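Local atomic coordinates of PBP5 (Haemophilus influenzae, PDB entry 3A3J), a protein that removes the terminal D-alanine from cell-wall peptide precursors as a penicillin-binding serine DD-carboxypeptidase. Residues D74-F79 and S99-T104. Residues are numbered along the deposited sequence; the frame is centred on the assembly and turned at random.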
loop_
_atom_site.group_PDB
_atom_site.type_symbol
_atom_site.label_atom_id
_atom_site.label_comp_id
_atom_site.label_asym_id
_atom_site.label_seq_id
_atom_site.Cartn_x
_atom_site.Cartn_y
_atom_site.Cartn_z
ATOM N N ASP A 74 11.581 14.202 -22.999
ATOM C CA ASP A 74 10.721 13.166 -23.589
ATOM C C ASP A 74 10.002 12.399 -22.434
ATOM O O ASP A 74 9.901 11.213 -22.522
ATOM C CB ASP A 74 11.570 12.147 -24.447
ATOM C CG ASP A 74 10.706 10.895 -25.025
ATOM O OD1 ASP A 74 9.456 10.804 -24.921
ATOM O OD2 ASP A 74 11.285 9.949 -25.601
ATOM N N SER A 75 9.575 13.034 -21.335
ATOM C CA SER A 75 9.030 12.221 -20.254
ATOM C C SER A 75 8.098 13.116 -19.488
ATOM O O SER A 75 8.039 14.322 -19.753
ATOM C CB SER A 75 10.150 11.647 -19.356
ATOM O OG SER A 75 10.748 12.679 -18.558
ATOM N N SER A 76 7.362 12.554 -18.547
ATOM C CA SER A 76 6.275 13.291 -17.969
ATOM C C SER A 76 6.709 14.381 -17.021
ATOM O O SER A 76 7.715 14.293 -16.305
ATOM C CB SER A 76 5.245 12.341 -17.316
ATOM O OG SER A 76 5.792 11.704 -16.165
ATOM N N LYS A 77 5.914 15.431 -16.978
ATOM C CA LYS A 77 6.396 16.599 -16.339
ATOM C C LYS A 77 5.259 17.509 -16.028
ATOM O O LYS A 77 4.187 17.471 -16.698
ATOM C CB LYS A 77 7.457 17.281 -17.258
ATOM C CG LYS A 77 6.931 17.727 -18.595
ATOM C CD LYS A 77 8.045 17.743 -19.691
ATOM C CE LYS A 77 8.874 18.975 -19.440
ATOM N NZ LYS A 77 9.772 19.175 -20.586
ATOM N N MET A 78 5.484 18.339 -15.037
ATOM C CA MET A 78 4.512 19.329 -14.694
ATOM C C MET A 78 4.786 20.730 -15.331
ATOM O O MET A 78 4.013 21.658 -15.182
ATOM C CB MET A 78 4.324 19.328 -13.174
ATOM C CG MET A 78 4.603 20.579 -12.428
ATOM S SD MET A 78 4.356 20.196 -10.714
ATOM C CE MET A 78 3.481 21.645 -10.101
ATOM N N PHE A 79 5.856 20.815 -16.116
ATOM C CA PHE A 79 6.312 22.092 -16.743
ATOM C C PHE A 79 6.781 23.199 -15.821
ATOM O O PHE A 79 6.322 24.334 -15.961
ATOM C CB PHE A 79 5.338 22.615 -17.816
ATOM C CG PHE A 79 5.043 21.625 -18.878
ATOM C CD1 PHE A 79 5.808 21.565 -20.031
ATOM C CD2 PHE A 79 3.986 20.710 -18.713
ATOM C CE1 PHE A 79 5.540 20.602 -21.008
ATOM C CE2 PHE A 79 3.703 19.769 -19.673
ATOM C CZ PHE A 79 4.451 19.685 -20.825
ATOM N N SER A 99 2.546 12.503 -12.538
ATOM C CA SER A 99 3.874 11.900 -12.562
ATOM C C SER A 99 4.954 12.900 -13.009
ATOM O O SER A 99 5.779 12.590 -13.879
ATOM C CB SER A 99 3.840 10.780 -13.557
ATOM O OG SER A 99 3.140 9.736 -12.952
ATOM N N GLY A 100 4.878 14.129 -12.500
ATOM C CA GLY A 100 5.835 15.170 -13.021
ATOM C C GLY A 100 7.279 14.867 -12.633
ATOM O O GLY A 100 7.586 14.860 -11.466
ATOM N N ASN A 101 8.142 14.589 -13.597
ATOM C CA ASN A 101 9.579 14.253 -13.281
ATOM C C ASN A 101 10.382 15.419 -12.669
ATOM O O ASN A 101 11.234 15.245 -11.742
ATOM C CB ASN A 101 10.284 13.641 -14.482
ATOM C CG ASN A 101 9.853 12.222 -14.692
ATOM O OD1 ASN A 101 9.381 11.581 -13.754
ATOM N ND2 ASN A 101 9.972 11.723 -15.900
ATOM N N ASP A 102 10.059 16.602 -13.192
ATOM C CA ASP A 102 10.650 17.840 -12.743
ATOM C C ASP A 102 10.151 18.080 -11.333
ATOM O O ASP A 102 10.939 18.445 -10.447
ATOM C CB ASP A 102 10.286 19.028 -13.707
ATOM C CG ASP A 102 8.774 19.099 -14.057
ATOM O OD1 ASP A 102 7.931 18.294 -13.522
ATOM O OD2 ASP A 102 8.440 19.990 -14.881
ATOM N N ALA A 103 8.870 17.825 -11.084
ATOM C CA ALA A 103 8.352 17.987 -9.696
ATOM C C ALA A 103 9.019 17.072 -8.696
ATOM O O ALA A 103 9.133 17.463 -7.551
ATOM C CB ALA A 103 6.870 17.725 -9.626
ATOM N N THR A 104 9.437 15.861 -9.091
ATOM C CA THR A 104 10.001 14.996 -8.099
ATOM C C THR A 104 11.441 15.466 -7.669
ATOM O O THR A 104 11.864 15.339 -6.476
ATOM C CB THR A 104 10.086 13.569 -8.561
ATOM O OG1 THR A 104 11.004 13.498 -9.618
ATOM C CG2 THR A 104 8.781 13.036 -9.039
#
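Asn101, at the start of helix 101-112, meets Ser75 and Ser76 of the loop 74-79, and its neighbour Asp102 meets Met78. The amide of Asn101 gives ND2 to Ser75 OG (2.9 Å), which lies almost in the amide plane. Directly beside this, Asn101 N donates to Ser76 O at 2.8 Å, the donor standing 36° above the carbonyl plane; CB of Asn101 sits against the same oxygen. With chi1 at -75°, CG of Asn101 stays beside its own backbone N, which lets ND2 reach Ser75 on the same flank where N meets Ser76 O. Ser76 OG is modelled only 2.5 Å from Ser99 O, a hydrogen bond whose exact length is doubtful. Ser99, Gly100 and Asn101 form the Ser-X-Asn motif of the penicillin-binding proteins, set in the turn between helices 88-98 and 101-112 on the largely helical side of the active-site cleft: Ser99, probably an active-site residue, bonds weakly through OG to Lys202, the likely substrate-binding lysine, and Asn101 OD1 bonds weakly to Lys39, the probable proton acceptor. Gly100 is the N-cap, its CA 3.7 Å from Lys77 CA. Asp102 folds its carboxylate between its own N and carbonyl carbon (chi1 48°), where OD1 accepts twice: from Met78 N at 2.9 Å, nearly straight and on the syn side, and from Ala103 N on the anti side. OD2 lies 3.0 Å from Phe79 N and accepts from Leu80 N, so backbone N-H groups grip both oxygens and probably help stabilise the buried charge. Met78 crosses Asp102 at about a right angle and lays SD on Ala103 CB at 3.7 Å. Lys77 puts CB against the carboxylate while NZ turns away to Gly69 O, and its CG lies over the centre of the Phe79 ring.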